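Local coordinates for protein CT263 (Chlamydia trachomatis, PDB 4QAS) that probably hydrolyses a futalosine-type nucleoside, as a nucleosidase of the MTAN kind, in a menaquinone synthesis route of Chlamydia trachomatis, at residues K8-F13 against S67-W72; A78-P83 against S165-R170; L88-I93 against P115-A120; E98-T103 against S124-Y129; L139-G144 against M160-S165. The protein carries 1 engineered substitution. All blocks are in the same frame, centred on the assembly; numbering follows the deposited sequence. Where two conformers were deposited one is given.

Contact 1 (K8-F13 against S67-W72)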
# COMPACT_ATOMS: atom_id res chain seq x y z
N LYS A 8 11.33 -2.37 14.62
CA LYS A 8 12.02 -1.34 13.84
C LYS A 8 12.45 -1.95 12.52
O LYS A 8 13.31 -2.84 12.48
CB LYS A 8 13.23 -0.81 14.63
CG LYS A 8 12.88 -0.19 15.98
CD LYS A 8 14.14 0.34 16.66
CE LYS A 8 13.90 0.78 18.09
NZ LYS A 8 15.14 1.40 18.65
N LEU A 9 11.89 -1.43 11.43
CA LEU A 9 12.06 -1.98 10.10
C LEU A 9 12.72 -0.93 9.24
O LEU A 9 12.21 0.20 9.14
CB LEU A 9 10.69 -2.35 9.55
CG LEU A 9 10.65 -2.92 8.14
CD1 LEU A 9 11.65 -4.03 7.89
CD2 LEU A 9 9.23 -3.41 7.84
N LEU A 10 13.86 -1.28 8.64
CA LEU A 10 14.58 -0.41 7.72
C LEU A 10 14.34 -0.91 6.31
O LEU A 10 14.64 -2.08 6.00
CB LEU A 10 16.08 -0.43 8.02
CG LEU A 10 16.95 0.40 7.08
CD1 LEU A 10 16.57 1.89 7.13
CD2 LEU A 10 18.40 0.21 7.41
N LEU A 11 13.82 -0.05 5.45
CA LEU A 11 13.72 -0.31 4.02
C LEU A 11 14.84 0.41 3.30
O LEU A 11 15.07 1.60 3.53
CB LEU A 11 12.40 0.21 3.48
CG LEU A 11 11.15 -0.27 4.20
CD1 LEU A 11 9.89 0.29 3.52
CD2 LEU A 11 11.02 -1.77 4.30
N ILE A 12 15.54 -0.32 2.43
CA ILE A 12 16.68 0.20 1.69
C ILE A 12 16.37 0.06 0.22
O ILE A 12 16.14 -1.05 -0.28
CB ILE A 12 17.99 -0.52 2.05
CG1 ILE A 12 18.25 -0.43 3.55
CG2 ILE A 12 19.13 0.10 1.29
CD1 ILE A 12 19.32 -1.36 4.02
N PHE A 13 16.40 1.18 -0.48
CA PHE A 13 16.25 1.23 -1.93
C PHE A 13 17.54 1.77 -2.53
O PHE A 13 18.25 2.57 -1.92
CB PHE A 13 15.12 2.18 -2.31
CG PHE A 13 13.77 1.72 -1.84
CD1 PHE A 13 13.01 0.87 -2.62
CD2 PHE A 13 13.25 2.16 -0.63
CE1 PHE A 13 11.76 0.46 -2.20
CE2 PHE A 13 12.01 1.74 -0.21
CZ PHE A 13 11.28 0.90 -0.99
N SER A 67 22.51 0.82 12.98
CA SER A 67 22.33 -0.09 14.09
C SER A 67 20.89 0.01 14.61
O SER A 67 20.17 0.98 14.36
CB SER A 67 23.31 0.26 15.22
OG SER A 67 23.08 1.59 15.64
N GLY A 68 20.47 -1.05 15.30
CA GLY A 68 19.28 -1.02 16.12
C GLY A 68 18.02 -1.53 15.48
O GLY A 68 17.00 -1.63 16.17
N TYR A 69 18.02 -1.81 14.18
CA TYR A 69 16.80 -2.31 13.56
C TYR A 69 16.61 -3.79 13.86
O TYR A 69 17.55 -4.50 14.22
CB TYR A 69 16.83 -2.05 12.05
CG TYR A 69 16.78 -0.58 11.71
CD1 TYR A 69 15.57 0.11 11.71
CD2 TYR A 69 17.94 0.14 11.43
CE1 TYR A 69 15.52 1.47 11.41
CE2 TYR A 69 17.89 1.49 11.13
CZ TYR A 69 16.69 2.15 11.14
OH TYR A 69 16.63 3.49 10.85
N ASP A 70 15.38 -4.27 13.69
CA ASP A 70 15.05 -5.68 13.83
C ASP A 70 15.04 -6.44 12.52
O ASP A 70 15.15 -7.67 12.53
CB ASP A 70 13.68 -5.79 14.47
CG ASP A 70 13.66 -5.20 15.86
OD1 ASP A 70 14.36 -5.75 16.73
OD2 ASP A 70 13.00 -4.18 16.10
N LEU A 71 14.94 -5.74 11.41
CA LEU A 71 14.93 -6.34 10.09
C LEU A 71 15.28 -5.25 9.10
O LEU A 71 14.83 -4.11 9.26
CB LEU A 71 13.53 -6.89 9.75
CG LEU A 71 13.35 -7.52 8.37
CD1 LEU A 71 14.24 -8.74 8.14
CD2 LEU A 71 11.89 -7.92 8.19
N TRP A 72 16.08 -5.60 8.11
CA TRP A 72 16.25 -4.79 6.91
C TRP A 72 15.56 -5.48 5.74
O TRP A 72 15.67 -6.70 5.58
CB TRP A 72 17.73 -4.66 6.54
CG TRP A 72 18.65 -3.94 7.46
CD1 TRP A 72 18.41 -3.51 8.73
CD2 TRP A 72 20.00 -3.59 7.18
NE1 TRP A 72 19.52 -2.90 9.24
CE2 TRP A 72 20.52 -2.94 8.31
CE3 TRP A 72 20.82 -3.75 6.05
CZ2 TRP A 72 21.83 -2.46 8.36
CZ3 TRP A 72 22.11 -3.28 6.09
CH2 TRP A 72 22.61 -2.64 7.24
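The parallel pairing of strand 7-13 with the start of strand 71-80 sets Leu9 beside Leu71 and Leu10 beside Trp72 in the central mixed sheet. Leu10 N bonds to Leu71 O at 3.1 Å, almost straight at 175°. Just before the paired residues, Asp70 grips Lys8 twice. Asp70 N donates to Lys8 O at 2.8 Å. Lys8 N gives its hydrogen to the anti lone pair of Asp70 OD2 at 2.9 Å. Leu10 touches the faces of two aromatic rings with different atoms. Its CB sits over the centre of the Tyr69 ring, 3.7 Å from the centroid. With CG anti to the backbone N (chi1 177°), CD2 reaches over the five-membered ring of Trp72, 3.8 Å from its centroid. Both are CH-pi contacts. Ile12 adds its CD1, 3.5 Å from Trp72 CE3. On the other face of the sheet, Leu9 and Leu71 lie side by side and point the same way. The Tyr69 hydroxyl bonds to Asp46. The chemistry is thus divided: Asp70 binds both polar backbone atoms of Lys8 just before Leu71, where strand 71-80 begins, while Leu10 lies on the faces of Tyr69 and Trp72, and Ile12 and Trp72 pack on helix 144-153.

Contact 2 (A78-P83 against S165-R170); sequences AGAANP and SNYTTR. Engineered in segment 165-170: Asn166 (natural residue Asp).
With chi1 at -67°, Tyr167 keeps CG beside its backbone N, and the CD1 side of its ring lies along Ala80, with CD1 3.7 Å from Ala80 CB. The two residues are a parallel bridge pair where strands 71-80 and 158-167 run side by side toward their C-terminal ends. The strand axes differ by 31°. Ala80 N donates to Asn166 O at 2.8 Å, and Ser165 N donates to Ala78 O at 2.9 Å. Past the bridge, Thr168 N bonds to Ala80 O at 3.2 Å. That same oxygen lies at the edge of the Tyr167 ring, near its plane. Thr168 is the centre of an inverse gamma turn, and its OG1 bonds to Gly132 O while lying against Ala81. Asn166 is engineered; the natural residue is Asp. Asn166 CG stands between its backbone N and carbonyl carbon (chi1 63°), which places the amide between Ser165 OG and Tyr167 O. The amide is held at both ends within the segment. Ser165 OG donates to Asn166 OD1. Asn166 ND2 donates to Tyr167 O. The Tyr167 hydroxyl is tied to Ile85 O. Gly79 CA comes to 3.8 Å from Asn166 OD1.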
# COMPACT_ATOMS: atom_id res chain seq x y z
N ALA A 78 15.46 -5.54 -10.60
CA ALA A 78 16.51 -6.43 -11.03
C ALA A 78 16.28 -6.85 -12.48
O ALA A 78 15.16 -7.20 -12.85
CB ALA A 78 16.62 -7.69 -10.15
N GLY A 79 17.36 -6.85 -13.24
CA GLY A 79 17.31 -7.41 -14.58
C GLY A 79 17.10 -8.91 -14.55
O GLY A 79 17.53 -9.60 -13.64
N ALA A 80 16.44 -9.43 -15.59
CA ALA A 80 16.26 -10.87 -15.77
C ALA A 80 17.22 -11.35 -16.85
O ALA A 80 17.14 -10.91 -18.01
CB ALA A 80 14.83 -11.17 -16.18
N ALA A 81 18.10 -12.27 -16.48
CA ALA A 81 19.10 -12.81 -17.38
C ALA A 81 18.72 -14.20 -17.90
O ALA A 81 19.53 -14.83 -18.58
CB ALA A 81 20.46 -12.85 -16.66
N ASN A 82 17.53 -14.68 -17.57
CA ASN A 82 17.00 -15.94 -18.07
C ASN A 82 15.64 -15.60 -18.66
O ASN A 82 14.81 -14.98 -17.97
CB ASN A 82 16.85 -16.96 -16.94
CG ASN A 82 16.45 -18.32 -17.44
OD1 ASN A 82 15.56 -18.46 -18.29
ND2 ASN A 82 17.13 -19.35 -16.95
N PRO A 83 15.37 -15.98 -19.92
CA PRO A 83 14.06 -15.66 -20.51
C PRO A 83 12.87 -16.30 -19.81
O PRO A 83 11.74 -15.86 -20.06
CB PRO A 83 14.21 -16.18 -21.94
CG PRO A 83 15.20 -17.31 -21.83
CD PRO A 83 16.19 -16.80 -20.83
N SER A 165 12.72 -6.13 -13.94
CA SER A 165 12.54 -4.82 -14.53
C SER A 165 12.82 -4.74 -16.01
O SER A 165 12.40 -3.77 -16.64
CB SER A 165 13.40 -3.80 -13.79
OG SER A 165 14.77 -4.13 -13.82
N ASN A 166 13.53 -5.72 -16.57
CA ASN A 166 13.99 -5.68 -17.95
C ASN A 166 14.79 -6.94 -18.19
O ASN A 166 15.28 -7.56 -17.24
CB ASN A 166 14.88 -4.48 -18.21
CG ASN A 166 16.16 -4.50 -17.38
OD1 ASN A 166 16.15 -4.15 -16.19
ND2 ASN A 166 17.28 -4.88 -17.99
N TYR A 167 14.90 -7.34 -19.46
CA TYR A 167 15.85 -8.36 -19.85
C TYR A 167 17.22 -7.72 -20.05
O TYR A 167 17.33 -6.54 -20.41
CB TYR A 167 15.38 -9.12 -21.10
CG TYR A 167 14.15 -9.92 -20.77
CD1 TYR A 167 14.24 -10.96 -19.84
CD2 TYR A 167 12.91 -9.61 -21.30
CE1 TYR A 167 13.13 -11.67 -19.46
CE2 TYR A 167 11.77 -10.32 -20.91
CZ TYR A 167 11.90 -11.34 -19.98
OH TYR A 167 10.75 -12.01 -19.59
N THR A 168 18.26 -8.49 -19.79
CA THR A 168 19.61 -7.96 -19.69
C THR A 168 20.29 -7.86 -21.06
O THR A 168 21.33 -8.45 -21.30
CB THR A 168 20.42 -8.81 -18.71
OG1 THR A 168 20.31 -10.20 -19.06
CG2 THR A 168 19.93 -8.63 -17.26
N THR A 169 19.67 -7.08 -21.96
CA THR A 169 20.20 -6.83 -23.30
C THR A 169 20.15 -5.34 -23.58
O THR A 169 19.52 -4.57 -22.86
CB THR A 169 19.36 -7.55 -24.35
OG1 THR A 169 18.07 -6.94 -24.40
CG2 THR A 169 19.21 -9.03 -24.05
N ARG A 170 20.80 -4.92 -24.67
CA ARG A 170 20.73 -3.52 -25.08
C ARG A 170 19.29 -3.12 -25.37
O ARG A 170 18.79 -2.12 -24.82
CB ARG A 170 21.61 -3.29 -26.31

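Contact 3 (L88-I93 against P115-A120); sequences LKTYTI and PRLPLA
Thr92 lays its methyl group over the root of the Leu117 side chain, with Thr92 CG2 3.7 Å from Leu117 CB. The same methyl meets Leu119 CD2 at 3.7 Å. The torsion explains this: OG1 is anti to the backbone N (chi1 -170°), which leaves CG2 to face the other segment. OG1 itself is engaged elsewhere, with Ile114 N and Met160 O. The backbone of Thr92 holds the neighbouring strand through both of its polar atoms. Thr92 N donates to Pro118 O at 2.9 Å, and Ala120 N donates to Thr92 O at 3.0 Å. On the opposite side of the strand, Tyr91 brings the CD2 corner of its ring to 3.7 Å from Ala120 CB. Pro118 O lies at the edge of that ring, near its plane. The Pro118 ring packs on the backbone, with CG 3.3 Å from Thr90 O, and the end of Lys89 meets the same CG, with NZ 3.9 Å from Pro118 CG. Leu139 of strand 139-141 closes on Tyr91 and Ala120 from within the protein. Strand 106-110 lies between the segments in sequence. The arrangement is a parallel strand pair, 90-99 beside 119-124, within the curled part of the mixed sheet.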
# COMPACT_ATOMS: atom_id res chain seq x y z
N LEU A 88 8.02 -7.67 -14.59
CA LEU A 88 7.00 -7.12 -13.68
C LEU A 88 6.55 -8.14 -12.65
O LEU A 88 5.43 -8.07 -12.15
CB LEU A 88 5.81 -6.52 -14.43
CG LEU A 88 6.17 -5.19 -15.07
CD1 LEU A 88 5.16 -4.84 -16.14
CD2 LEU A 88 6.21 -4.10 -14.03
N LYS A 89 7.42 -9.08 -12.30
CA LYS A 89 7.12 -10.10 -11.31
C LYS A 89 8.02 -9.90 -10.09
O LYS A 89 9.22 -9.68 -10.22
CB LYS A 89 7.34 -11.49 -11.89
CG LYS A 89 6.98 -12.61 -10.95
CD LYS A 89 6.89 -13.94 -11.64
CE LYS A 89 6.65 -15.04 -10.66
NZ LYS A 89 5.32 -14.95 -10.02
N THR A 90 7.43 -9.99 -8.91
CA THR A 90 8.12 -9.75 -7.66
C THR A 90 8.59 -11.07 -7.07
O THR A 90 7.79 -12.01 -6.95
CB THR A 90 7.17 -9.05 -6.71
OG1 THR A 90 6.57 -7.94 -7.40
CG2 THR A 90 7.90 -8.61 -5.47
N TYR A 91 9.86 -11.14 -6.72
CA TYR A 91 10.46 -12.31 -6.11
C TYR A 91 11.06 -11.92 -4.77
O TYR A 91 11.40 -10.77 -4.53
CB TYR A 91 11.60 -12.84 -6.98
CG TYR A 91 11.16 -13.38 -8.30
CD1 TYR A 91 11.05 -12.58 -9.42
CD2 TYR A 91 10.90 -14.74 -8.45
CE1 TYR A 91 10.68 -13.10 -10.63
CE2 TYR A 91 10.54 -15.28 -9.67
CZ TYR A 91 10.42 -14.45 -10.77
OH TYR A 91 10.05 -14.92 -12.02
N THR A 92 11.20 -12.94 -3.93
CA THR A 92 12.07 -12.85 -2.77
C THR A 92 13.33 -13.65 -3.03
O THR A 92 13.31 -14.63 -3.76
CB THR A 92 11.35 -13.30 -1.48
OG1 THR A 92 12.20 -12.97 -0.36
CG2 THR A 92 10.99 -14.76 -1.48
N ILE A 93 14.43 -13.20 -2.47
CA ILE A 93 15.76 -13.76 -2.77
C ILE A 93 16.18 -14.76 -1.71
O ILE A 93 16.03 -14.52 -0.50
CB ILE A 93 16.76 -12.61 -2.91
CG1 ILE A 93 16.29 -11.61 -3.96
CG2 ILE A 93 18.15 -13.15 -3.19
CD1 ILE A 93 15.99 -12.23 -5.34
N PRO A 115 7.77 -14.51 3.27
CA PRO A 115 6.67 -15.44 3.01
C PRO A 115 5.83 -15.02 1.81
O PRO A 115 5.63 -13.83 1.55
CB PRO A 115 5.83 -15.35 4.29
CG PRO A 115 6.73 -14.82 5.33
CD PRO A 115 7.72 -13.95 4.64
N ARG A 116 5.34 -16.03 1.09
CA ARG A 116 4.35 -15.91 0.02
C ARG A 116 4.87 -15.24 -1.24
O ARG A 116 4.08 -14.97 -2.16
CB ARG A 116 3.06 -15.24 0.50
CG ARG A 116 2.31 -16.18 1.43
CD ARG A 116 1.05 -15.58 1.96
NE ARG A 116 1.30 -14.39 2.77
CZ ARG A 116 1.56 -14.40 4.08
NH1 ARG A 116 1.59 -15.54 4.75
NH2 ARG A 116 1.77 -13.26 4.71
N LEU A 117 6.13 -14.98 -1.33
CA LEU A 117 6.75 -14.54 -2.57
C LEU A 117 7.52 -15.70 -3.19
O LEU A 117 8.09 -16.53 -2.47
CB LEU A 117 7.70 -13.35 -2.37
CG LEU A 117 7.00 -12.01 -2.09
CD1 LEU A 117 8.05 -10.95 -1.75
CD2 LEU A 117 6.17 -11.54 -3.26
N PRO A 118 7.54 -15.79 -4.52
CA PRO A 118 8.31 -16.84 -5.18
C PRO A 118 9.80 -16.59 -5.04
O PRO A 118 10.27 -15.46 -4.96
CB PRO A 118 7.87 -16.75 -6.64
CG PRO A 118 7.44 -15.33 -6.80
CD PRO A 118 6.88 -14.89 -5.50
N LEU A 119 10.54 -17.70 -5.03
CA LEU A 119 11.96 -17.66 -4.72
C LEU A 119 12.79 -17.42 -5.97
O LEU A 119 12.50 -17.96 -7.05
CB LEU A 119 12.37 -18.99 -4.08
CG LEU A 119 11.54 -19.44 -2.87
CD1 LEU A 119 12.04 -20.79 -2.36
CD2 LEU A 119 11.61 -18.41 -1.78
N ALA A 120 13.89 -16.69 -5.81
CA ALA A 120 14.86 -16.50 -6.89
C ALA A 120 16.24 -16.26 -6.30
O ALA A 120 16.39 -15.85 -5.14
CB ALA A 120 14.50 -15.32 -7.79

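Contact 4 (E98-T103 against S124-Y129)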
# COMPACT_ATOMS: atom_id res chain seq x y z
N GLU A 98 27.85 -11.67 -5.11
CA GLU A 98 28.59 -10.62 -5.81
C GLU A 98 29.52 -11.31 -6.79
O GLU A 98 30.21 -12.28 -6.43
CB GLU A 98 29.41 -9.77 -4.84
CG GLU A 98 30.17 -8.60 -5.51
CD GLU A 98 29.27 -7.42 -5.90
OE1 GLU A 98 28.32 -7.11 -5.15
OE2 GLU A 98 29.51 -6.79 -6.95
N LEU A 99 29.56 -10.82 -8.01
CA LEU A 99 30.43 -11.37 -9.02
C LEU A 99 31.33 -10.26 -9.55
O LEU A 99 30.84 -9.18 -9.91
CB LEU A 99 29.61 -11.97 -10.15
CG LEU A 99 30.36 -12.48 -11.36
CD1 LEU A 99 31.27 -13.64 -11.02
CD2 LEU A 99 29.37 -12.90 -12.45
N THR A 100 32.64 -10.55 -9.64
CA THR A 100 33.65 -9.68 -10.24
C THR A 100 34.02 -10.25 -11.61
O THR A 100 34.76 -11.24 -11.69
CB THR A 100 34.89 -9.60 -9.34
OG1 THR A 100 34.50 -9.03 -8.09
CG2 THR A 100 35.98 -8.75 -9.98
N PRO A 101 33.55 -9.67 -12.71
CA PRO A 101 33.75 -10.33 -14.01
C PRO A 101 35.20 -10.45 -14.43
O PRO A 101 35.55 -11.40 -15.14
CB PRO A 101 32.94 -9.44 -14.97
CG PRO A 101 31.87 -8.83 -14.12
CD PRO A 101 32.57 -8.57 -12.80
N THR A 102 36.06 -9.51 -14.06
CA THR A 102 37.44 -9.57 -14.53
C THR A 102 38.24 -10.70 -13.92
O THR A 102 39.28 -11.07 -14.47
CB THR A 102 38.19 -8.25 -14.29
OG1 THR A 102 38.10 -7.87 -12.91
CG2 THR A 102 37.66 -7.12 -15.18
N THR A 103 37.82 -11.23 -12.78
CA THR A 103 38.51 -12.34 -12.13
C THR A 103 37.66 -13.58 -12.01
O THR A 103 38.21 -14.65 -11.70
CB THR A 103 38.94 -11.94 -10.71
OG1 THR A 103 37.78 -11.59 -9.98
CG2 THR A 103 39.92 -10.78 -10.77
N SER A 124 24.74 -9.69 -7.95
CA SER A 124 25.00 -8.25 -7.92
C SER A 124 26.29 -7.99 -8.67
O SER A 124 27.29 -8.66 -8.42
CB SER A 124 25.17 -7.74 -6.49
OG SER A 124 23.99 -7.93 -5.72
N VAL A 125 26.24 -7.03 -9.58
CA VAL A 125 27.43 -6.63 -10.31
C VAL A 125 27.47 -5.11 -10.40
O VAL A 125 26.43 -4.46 -10.46
CB VAL A 125 27.48 -7.26 -11.71
CG1 VAL A 125 27.73 -8.77 -11.60
CG2 VAL A 125 26.24 -6.95 -12.45
N ARG A 126 28.68 -4.57 -10.44
CA ARG A 126 28.85 -3.12 -10.39
C ARG A 126 28.30 -2.47 -11.65
O ARG A 126 27.58 -1.46 -11.58
CB ARG A 126 30.33 -2.79 -10.17
CG ARG A 126 30.88 -3.40 -8.88
CD ARG A 126 32.39 -3.29 -8.74
NE ARG A 126 33.10 -4.39 -9.40
CZ ARG A 126 33.72 -4.31 -10.57
NH1 ARG A 126 33.76 -3.17 -11.26
NH2 ARG A 126 34.32 -5.38 -11.06
N SER A 127 28.59 -3.02 -12.78
CA SER A 127 28.10 -2.52 -14.05
C SER A 127 26.86 -3.30 -14.47
O SER A 127 26.84 -4.53 -14.36
CB SER A 127 29.18 -2.70 -15.12
OG SER A 127 30.34 -1.97 -14.78
N PRO A 128 25.81 -2.65 -14.96
CA PRO A 128 24.61 -3.40 -15.33
C PRO A 128 24.89 -4.34 -16.50
O PRO A 128 25.62 -4.00 -17.44
CB PRO A 128 23.60 -2.31 -15.72
CG PRO A 128 24.21 -1.02 -15.29
CD PRO A 128 25.69 -1.23 -15.31
N TYR A 129 24.33 -5.54 -16.39
CA TYR A 129 24.45 -6.54 -17.43
C TYR A 129 23.60 -6.14 -18.62
O TYR A 129 22.37 -6.06 -18.52
CB TYR A 129 23.99 -7.90 -16.90
CG TYR A 129 25.11 -8.81 -16.47
CD1 TYR A 129 25.86 -9.50 -17.39
CD2 TYR A 129 25.39 -9.00 -15.13
CE1 TYR A 129 26.88 -10.35 -17.00
CE2 TYR A 129 26.40 -9.83 -14.72
CZ TYR A 129 27.14 -10.51 -15.66
OH TYR A 129 28.15 -11.34 -15.24
O HOH W 1 32.64 -6.86 -7.94
O HOH W 2 30.95 -6.56 -10.54
O HOH W 3 35.55 -6.79 -12.75
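Arg126 and Glu98 have the largest surfaces buried here, with Ser124 next. Glu98 lies directly against Ser124, while it meets Arg126 through water. Glu98 and Ser124 are a parallel bridge pair on strand 90-99 and the segment beside it. Leu99 N donates to Ser124 O at 3.2 Å, with an angle of 164°. Glu98 CG is anti to the backbone N; the bend at chi2 (76°) then turns the carboxylate over Ser124. Glu98 OE1 lies 3.5 Å from Ser124 CB. The Arg126 guanidinium does not touch the carboxylate; Arg126 NE is 5.0 Å from Glu98 OE2. A water bridges them. It accepts from Arg126 NE at 2.9 Å, in the guanidinium plane, and donates to Glu98 OE2 at 3.3 Å. Thr100 OG1 bonds to the same water. A second water takes a hydrogen from Arg126 N and gives one to Leu99 O at 2.7 Å. Arg126 NH2 rests on Thr100 CG2 and Pro101 CD. Deeper in, Val125 CG1 packs on Leu99, and the Tyr129 hydroxyl meets Leu99 CD2 at 3.4 Å. One direct backbone bond and these two bridging waters join the segments; a third water accepts from Thr102 N and, weakly, from Arg126 NH2. The opposite charges of Glu98 and Arg126 probably attract across the water, though no salt bridge forms.

Contact 5 (L139-G144 against M160-S165); sequences LVDMEG and MIKVSS
The axes of strand 139-141 and segment 160-165 pass 8.3 Å apart and cross at 100°, so the contact is made mainly by side chains, with no backbone hydrogen bond between the segments. The central link is the salt bridge between Asp141 and Lys162. Lys162 NZ donates to Asp141 OD2 at 2.7 Å, meeting the oxygen on its anti side, 16° out of the carboxylate plane. The two side chains cross at about a right angle. Lys162 bends at chi2 (-77°) and then runs straight to reach the acid. Asp141 OD2 also accepts a weak capping bond from Gly144 N at 2.9 Å, at the start of helix 144-153. Asp141 OD1 is taken by Ser124 OG. Both carboxylate oxygens are therefore held, and the group has little freedom to turn. Lys162 NZ has a second partner in Asn74 OD1. This buried pair of charges is thus met by polar neighbours as well as by each other. Beside it, Leu139 crosses Lys162 with apolar contact, its CD1 4.0 Å from Lys162 CB. Leu139 CD2 lies 4.2 Å from Ser164 CB, and Ser164 OG bonds to Pro86 O and Lys89 N. The same core holds Leu122 and Tyr91. In order, strands 71-80, 158-167, 90-99, 119-124 and 139-141 pair with one another and back to the first, and this contact spans the inside of that small closed barrel, as in the nucleosidase and nucleoside phosphorylase family to which MTAN belongs.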
# COMPACT_ATOMS: atom_id res chain seq x y z
N LEU A 139 18.12 -13.31 -11.54
CA LEU A 139 17.99 -11.87 -11.40
C LEU A 139 19.35 -11.22 -11.16
O LEU A 139 20.23 -11.81 -10.52
CB LEU A 139 17.05 -11.54 -10.24
CG LEU A 139 15.62 -12.06 -10.41
CD1 LEU A 139 14.83 -11.78 -9.14
CD2 LEU A 139 14.98 -11.36 -11.61
N VAL A 140 19.51 -10.01 -11.66
CA VAL A 140 20.79 -9.30 -11.59
C VAL A 140 20.52 -7.87 -11.17
O VAL A 140 19.72 -7.17 -11.79
CB VAL A 140 21.52 -9.31 -12.94
CG1 VAL A 140 22.86 -8.58 -12.79
CG2 VAL A 140 21.71 -10.73 -13.43
N ASP A 141 21.21 -7.40 -10.13
CA ASP A 141 21.05 -6.03 -9.67
C ASP A 141 22.45 -5.47 -9.45
O ASP A 141 23.46 -6.03 -9.88
CB ASP A 141 20.18 -5.92 -8.41
CG ASP A 141 20.90 -6.36 -7.14
OD1 ASP A 141 21.95 -7.06 -7.22
OD2 ASP A 141 20.42 -6.01 -6.01
N MET A 142 22.54 -4.37 -8.72
CA MET A 142 23.82 -3.78 -8.35
C MET A 142 24.11 -3.83 -6.85
O MET A 142 25.24 -4.11 -6.47
CB MET A 142 23.88 -2.33 -8.83
CG MET A 142 23.83 -2.20 -10.35
SD MET A 142 23.78 -0.50 -10.97
CE MET A 142 25.14 0.22 -10.05
N GLU A 143 23.13 -3.54 -5.99
CA GLU A 143 23.40 -3.26 -4.59
C GLU A 143 23.07 -4.38 -3.61
O GLU A 143 23.43 -4.26 -2.44
CB GLU A 143 22.62 -2.00 -4.15
CG GLU A 143 22.99 -0.74 -4.91
CD GLU A 143 24.43 -0.32 -4.70
OE1 GLU A 143 25.07 -0.81 -3.75
OE2 GLU A 143 24.94 0.50 -5.50
N GLY A 144 22.42 -5.45 -4.04
CA GLY A 144 21.93 -6.44 -3.10
C GLY A 144 23.01 -7.07 -2.24
O GLY A 144 22.86 -7.18 -1.03
N MET A 160 15.11 -9.54 0.92
CA MET A 160 15.15 -8.83 -0.35
C MET A 160 13.91 -9.12 -1.16
O MET A 160 13.46 -10.25 -1.23
CB MET A 160 16.30 -9.31 -1.19
CG MET A 160 17.56 -8.64 -0.88
SD MET A 160 18.87 -9.24 -1.90
CE MET A 160 20.28 -8.73 -0.93
N ILE A 161 13.37 -8.07 -1.73
CA ILE A 161 12.29 -8.11 -2.71
C ILE A 161 12.87 -7.53 -3.99
O ILE A 161 13.37 -6.40 -3.98
CB ILE A 161 11.10 -7.24 -2.27
CG1 ILE A 161 10.54 -7.72 -0.94
CG2 ILE A 161 10.02 -7.26 -3.34
CD1 ILE A 161 9.57 -6.74 -0.28
N LYS A 162 12.81 -8.29 -5.07
CA LYS A 162 13.30 -7.81 -6.35
C LYS A 162 12.21 -8.03 -7.39
O LYS A 162 11.69 -9.13 -7.52
CB LYS A 162 14.59 -8.52 -6.76
CG LYS A 162 15.73 -8.26 -5.78
CD LYS A 162 16.38 -6.88 -5.93
CE LYS A 162 17.14 -6.47 -4.66
NZ LYS A 162 18.03 -5.31 -4.86
N VAL A 163 11.91 -6.97 -8.14
CA VAL A 163 10.94 -7.04 -9.24
C VAL A 163 11.71 -7.05 -10.55
O VAL A 163 12.61 -6.25 -10.75
CB VAL A 163 9.91 -5.91 -9.17
CG1 VAL A 163 10.53 -4.56 -9.30
CG2 VAL A 163 8.84 -6.11 -10.24
N SER A 164 11.37 -8.00 -11.42
CA SER A 164 12.04 -8.11 -12.72
C SER A 164 11.70 -6.90 -13.59
O SER A 164 10.52 -6.65 -13.91
CB SER A 164 11.65 -9.41 -13.38
OG SER A 164 10.26 -9.57 -13.34
N SER A 165 12.72 -6.13 -13.94
CA SER A 165 12.54 -4.82 -14.53
C SER A 165 12.82 -4.74 -16.01
O SER A 165 12.40 -3.77 -16.64
CB SER A 165 13.40 -3.80 -13.79
OG SER A 165 14.77 -4.13 -13.82

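How the contacts relate
All five contacts belong to one curled mixed sheet. Contact 1 lies toward one end, where strand 7-13 joins strand 71-80. Contact 2 uses the far end of that strand, with its centre about 28 Å from that of contact 1 and beyond the centre of the chain. Contacts 3 and 4 share strand 90-99, are about 22 Å apart between centres, and interleave along the chain. Contact 5 is the innermost, with its centre about 10 Å from those of contacts 2 and 3; it shares Ser165 with contact 2. Contact 1 closes first in sequence, and contacts 3, 4 and 5 lie within the loop closed by contact 2. Strands distant in sequence thus join into one core.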